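Long-range contact in RickCE (Rickettsia bellii, PDB 5HAM), which is an effector protease of the CE clan that probably acts as a deubiquitinase, cleaving ubiquitin from modified proteins: residues 60-72 against 81-93. Sequence-based numbering, arbitrary orientation.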
loop_
_atom_site.group_PDB
_atom_site.type_symbol
_atom_site.label_atom_id
_atom_site.label_comp_id
_atom_site.label_asym_id
_atom_site.label_seq_id
_atom_site.Cartn_x
_atom_site.Cartn_y
_atom_site.Cartn_z
ATOM N N ALA A 60 -9.053 17.102 -27.896
ATOM C CA ALA A 60 -10.443 17.001 -28.308
ATOM C C ALA A 60 -11.217 15.978 -27.484
ATOM O O ALA A 60 -12.290 16.290 -26.970
ATOM C CB ALA A 60 -10.539 16.666 -29.798
ATOM N N GLU A 61 -10.689 14.766 -27.341
ATOM C CA GLU A 61 -11.408 13.763 -26.565
ATOM C C GLU A 61 -11.510 14.155 -25.081
ATOM O O GLU A 61 -12.532 13.908 -24.431
ATOM C CB GLU A 61 -10.807 12.360 -26.763
ATOM C CG GLU A 61 -9.461 12.119 -26.084
ATOM C CD GLU A 61 -8.722 10.881 -26.602
ATOM O OE1 GLU A 61 -8.827 10.577 -27.814
ATOM O OE2 GLU A 61 -8.028 10.220 -25.794
ATOM N N VAL A 62 -10.467 14.800 -24.559
ATOM C CA VAL A 62 -10.476 15.217 -23.165
ATOM C C VAL A 62 -11.608 16.202 -22.924
ATOM O O VAL A 62 -12.354 16.083 -21.952
ATOM C CB VAL A 62 -9.140 15.876 -22.748
ATOM C CG1 VAL A 62 -9.305 16.612 -21.453
ATOM C CG2 VAL A 62 -8.047 14.824 -22.631
ATOM N N GLN A 63 -11.737 17.159 -23.834
ATOM C CA GLN A 63 -12.733 18.209 -23.716
ATOM C C GLN A 63 -14.151 17.635 -23.791
ATOM O O GLN A 63 -15.095 18.194 -23.215
ATOM C CB GLN A 63 -12.510 19.263 -24.804
ATOM C CG GLN A 63 -11.332 20.177 -24.514
ATOM C CD GLN A 63 -10.973 21.108 -25.676
ATOM O OE1 GLN A 63 -11.468 20.962 -26.799
ATOM N NE2 GLN A 63 -10.102 22.072 -25.399
ATOM N N GLU A 64 -14.286 16.515 -24.492
ATOM C CA GLU A 64 -15.572 15.854 -24.633
ATOM C C GLU A 64 -15.887 15.087 -23.356
ATOM O O GLU A 64 -17.014 15.096 -22.877
ATOM C CB GLU A 64 -15.573 14.914 -25.844
ATOM C CG GLU A 64 -16.367 15.435 -27.018
ATOM C CD GLU A 64 -17.854 15.566 -26.703
ATOM O OE1 GLU A 64 -18.379 14.783 -25.872
ATOM O OE2 GLU A 64 -18.495 16.465 -27.287
ATOM N N THR A 65 -14.874 14.426 -22.816
ATOM C CA THR A 65 -14.990 13.734 -21.554
ATOM C C THR A 65 -15.494 14.660 -20.468
ATOM O O THR A 65 -16.437 14.330 -19.748
ATOM C CB THR A 65 -13.637 13.236 -21.109
ATOM O OG1 THR A 65 -13.159 12.290 -22.063
ATOM C CG2 THR A 65 -13.746 12.588 -19.753
ATOM N N ILE A 66 -14.851 15.821 -20.362
ATOM C CA ILE A 66 -15.237 16.836 -19.400
ATOM C C ILE A 66 -16.719 17.091 -19.525
ATOM O O ILE A 66 -17.431 17.134 -18.529
ATOM C CB ILE A 66 -14.478 18.147 -19.639
ATOM C CG1 ILE A 66 -13.023 18.004 -19.190
ATOM C CG2 ILE A 66 -15.134 19.303 -18.909
ATOM C CD1 ILE A 66 -12.211 19.255 -19.445
ATOM N N LYS A 67 -17.180 17.225 -20.763
ATOM C CA LYS A 67 -18.591 17.459 -21.030
ATOM C C LYS A 67 -19.498 16.309 -20.566
ATOM O O LYS A 67 -20.627 16.545 -20.141
ATOM C CB LYS A 67 -18.802 17.783 -22.507
ATOM C CG LYS A 67 -18.477 19.223 -22.850
ATOM C CD LYS A 67 -18.726 19.543 -24.318
ATOM C CE LYS A 67 -17.820 18.703 -25.203
ATOM N NZ LYS A 67 -17.647 19.263 -26.570
ATOM N N ILE A 68 -19.002 15.076 -20.617
ATOM C CA ILE A 68 -19.799 13.929 -20.192
ATOM C C ILE A 68 -19.591 13.622 -18.710
ATOM O O ILE A 68 -20.553 13.355 -17.987
ATOM C CB ILE A 68 -19.458 12.668 -21.014
ATOM C CG1 ILE A 68 -19.765 12.890 -22.493
ATOM C CG2 ILE A 68 -20.213 11.448 -20.475
ATOM C CD1 ILE A 68 -21.220 13.088 -22.786
ATOM N N ALA A 69 -18.334 13.654 -18.264
ATOM C CA ALA A 69 -17.996 13.386 -16.866
ATOM C C ALA A 69 -18.801 14.278 -15.936
ATOM O O ALA A 69 -19.142 13.895 -14.818
ATOM C CB ALA A 69 -16.510 13.578 -16.621
ATOM N N ASN A 70 -19.111 15.470 -16.416
ATOM C CA ASN A 70 -20.048 16.340 -15.733
ATOM C C ASN A 70 -21.390 15.667 -15.417
ATOM O O ASN A 70 -22.058 16.042 -14.460
ATOM C CB ASN A 70 -20.303 17.576 -16.588
ATOM C CG ASN A 70 -20.174 18.857 -15.806
ATOM O OD1 ASN A 70 -21.061 19.220 -15.033
ATOM N ND2 ASN A 70 -19.066 19.565 -16.012
ATOM N N LEU A 71 -21.783 14.681 -16.222
ATOM C CA LEU A 71 -23.124 14.096 -16.128
ATOM C C LEU A 71 -23.208 12.840 -15.260
ATOM O O LEU A 71 -24.303 12.379 -14.970
ATOM C CB LEU A 71 -23.652 13.770 -17.518
ATOM N N ILE A 72 -22.060 12.284 -14.860
ATOM C CA ILE A 72 -22.024 11.075 -14.031
ATOM C C ILE A 72 -22.855 11.270 -12.765
ATOM O O ILE A 72 -22.646 12.228 -12.017
ATOM C CB ILE A 72 -20.580 10.728 -13.633
ATOM C CG1 ILE A 72 -19.793 10.249 -14.850
ATOM C CG2 ILE A 72 -20.548 9.697 -12.510
ATOM C CD1 ILE A 72 -18.325 10.487 -14.719
ATOM N N MET A 81 -13.629 11.755 -11.690
ATOM C CA MET A 81 -13.391 11.635 -13.122
ATOM C C MET A 81 -13.249 13.018 -13.777
ATOM O O MET A 81 -12.408 13.226 -14.657
ATOM C CB MET A 81 -14.482 10.787 -13.773
ATOM C CG MET A 81 -14.578 9.349 -13.192
ATOM S SD MET A 81 -13.007 8.428 -13.181
ATOM C CE MET A 81 -12.724 8.351 -14.953
ATOM N N LEU A 82 -14.058 13.963 -13.320
ATOM C CA LEU A 82 -14.048 15.309 -13.858
ATOM C C LEU A 82 -12.752 16.023 -13.483
ATOM O O LEU A 82 -12.112 16.656 -14.320
ATOM C CB LEU A 82 -15.255 16.074 -13.330
ATOM C CG LEU A 82 -15.411 17.554 -13.669
ATOM C CD1 LEU A 82 -15.413 17.808 -15.178
ATOM C CD2 LEU A 82 -16.678 18.106 -13.011
ATOM N N GLY A 83 -12.350 15.903 -12.225
ATOM C CA GLY A 83 -11.120 16.535 -11.788
ATOM C C GLY A 83 -9.939 16.027 -12.597
ATOM O O GLY A 83 -9.099 16.795 -13.044
ATOM N N ASP A 84 -9.887 14.723 -12.819
ATOM C CA ASP A 84 -8.830 14.158 -13.643
ATOM C C ASP A 84 -8.876 14.589 -15.127
ATOM O O ASP A 84 -7.827 14.770 -15.757
ATOM C CB ASP A 84 -8.782 12.637 -13.498
ATOM C CG ASP A 84 -8.152 12.196 -12.166
ATOM O OD1 ASP A 84 -8.192 12.989 -11.194
ATOM O OD2 ASP A 84 -7.623 11.057 -12.081
ATOM N N ALA A 85 -10.070 14.759 -15.686
ATOM C CA ALA A 85 -10.160 15.224 -17.070
ATOM C C ALA A 85 -9.636 16.646 -17.177
ATOM O O ALA A 85 -8.865 16.970 -18.076
ATOM C CB ALA A 85 -11.585 15.141 -17.591
ATOM N N LYS A 86 -10.048 17.486 -16.235
ATOM C CA LYS A 86 -9.586 18.861 -16.199
ATOM C C LYS A 86 -8.078 18.934 -16.043
ATOM O O LYS A 86 -7.419 19.751 -16.693
ATOM C CB LYS A 86 -10.306 19.632 -15.092
ATOM C CG LYS A 86 -11.660 20.156 -15.573
ATOM C CD LYS A 86 -12.617 20.533 -14.479
ATOM C CE LYS A 86 -13.778 21.326 -15.080
ATOM N NZ LYS A 86 -14.760 21.802 -14.069
ATOM N N LYS A 87 -7.523 18.059 -15.213
ATOM C CA LYS A 87 -6.081 18.038 -15.040
ATOM C C LYS A 87 -5.387 17.660 -16.348
ATOM O O LYS A 87 -4.353 18.238 -16.711
ATOM C CB LYS A 87 -5.658 17.080 -13.932
ATOM C CG LYS A 87 -4.144 17.045 -13.733
ATOM C CD LYS A 87 -3.700 15.885 -12.841
ATOM C CE LYS A 87 -2.285 15.474 -13.170
ATOM N NZ LYS A 87 -1.974 14.080 -12.713
ATOM N N ARG A 88 -5.968 16.690 -17.048
ATOM C CA ARG A 88 -5.449 16.264 -18.337
ATOM C C ARG A 88 -5.523 17.392 -19.358
ATOM O O ARG A 88 -4.604 17.576 -20.155
ATOM C CB ARG A 88 -6.220 15.061 -18.843
ATOM C CG ARG A 88 -5.757 13.744 -18.256
ATOM C CD ARG A 88 -6.472 12.578 -18.936
ATOM N NE ARG A 88 -5.961 12.270 -20.276
ATOM C CZ ARG A 88 -6.727 11.907 -21.307
ATOM N NH1 ARG A 88 -8.041 11.822 -21.161
ATOM N NH2 ARG A 88 -6.183 11.623 -22.484
ATOM N N GLU A 89 -6.612 18.152 -19.329
ATOM C CA GLU A 89 -6.712 19.283 -20.224
ATOM C C GLU A 89 -5.561 20.261 -19.962
ATOM O O GLU A 89 -4.985 20.794 -20.899
ATOM C CB GLU A 89 -8.064 19.982 -20.096
ATOM C CG GLU A 89 -8.273 21.055 -21.154
ATOM C CD GLU A 89 -9.585 21.809 -21.002
ATOM O OE1 GLU A 89 -10.190 21.761 -19.904
ATOM O OE2 GLU A 89 -10.001 22.463 -21.990
ATOM N N GLU A 90 -5.217 20.474 -18.694
ATOM C CA GLU A 90 -4.156 21.413 -18.347
ATOM C C GLU A 90 -2.824 20.923 -18.878
ATOM O O GLU A 90 -2.022 21.704 -19.393
ATOM C CB GLU A 90 -4.042 21.615 -16.833
ATOM C CG GLU A 90 -5.243 22.247 -16.159
ATOM C CD GLU A 90 -5.483 23.692 -16.545
ATOM O OE1 GLU A 90 -4.709 24.270 -17.344
ATOM O OE2 GLU A 90 -6.471 24.262 -16.036
ATOM N N ILE A 91 -2.594 19.629 -18.736
ATOM C CA ILE A 91 -1.357 19.026 -19.192
ATOM C C ILE A 91 -1.204 19.178 -20.696
ATOM O O ILE A 91 -0.138 19.541 -21.181
ATOM C CB ILE A 91 -1.271 17.546 -18.768
ATOM C CG1 ILE A 91 -0.860 17.464 -17.291
ATOM C CG2 ILE A 91 -0.250 16.792 -19.593
ATOM C CD1 ILE A 91 -1.085 16.096 -16.666
ATOM N N LEU A 92 -2.281 18.942 -21.431
ATOM C CA LEU A 92 -2.213 19.016 -22.882
ATOM C C LEU A 92 -1.996 20.436 -23.369
ATOM O O LEU A 92 -1.523 20.642 -24.484
ATOM C CB LEU A 92 -3.466 18.418 -23.515
ATOM C CG LEU A 92 -3.495 16.906 -23.317
ATOM C CD1 LEU A 92 -4.922 16.413 -23.280
ATOM C CD2 LEU A 92 -2.697 16.232 -24.426
ATOM N N LYS A 93 -2.335 21.408 -22.530
ATOM C CA LYS A 93 -2.109 22.818 -22.856
ATOM C C LYS A 93 -0.663 23.304 -22.635
ATOM O O LYS A 93 -0.297 24.365 -23.112
ATOM C CB LYS A 93 -3.055 23.716 -22.057
ATOM C CG LYS A 93 -4.478 23.806 -22.565
ATOM C CD LYS A 93 -5.290 24.670 -21.583
ATOM C CE LYS A 93 -6.759 24.836 -21.979
ATOM N NZ LYS A 93 -7.584 25.315 -20.820
#
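V62 and I66 carry the tightly packed part of this antiparallel helix pair, whose axes approach to 9.0 Å at 158°. Each is a knob in a four-residue hole: V62 among A85, R88, E89 and L92, I66 among L82, A85, K86 and E89. V62 divides its methyls: CG1, anti to the backbone N (chi1 165°), lies 3.4 Å from A85 O, with E89 N the next nearest atom, and CG2 lies over one guanidinium face of R88, offset toward the rim and 3.3 Å from NH1. The same CG2 touches L92 CD1 at 3.6 Å. I66 CG1 lies 3.6 Å from A85 CB.

The margins are looser. Q63 NE2 donates a weak bond to E89 OE2 (3.4 Å, 151° at the hydrogen), with amide and carboxylate planes nearly perpendicular. E61 OE2 stands 4.0 Å from R88 NH2, beyond a salt bridge; R88 NE instead pairs with D47. Toward the turn, an apolar contact brings I72 CD1 to M81 CB at 4.0 Å.

The pair forms a helical hairpin, helix 52-69 against helix 75-93, its centre about 28 Å from the centre of the chain; I91 and L92 join it to helix 96-130 through L102 and R99.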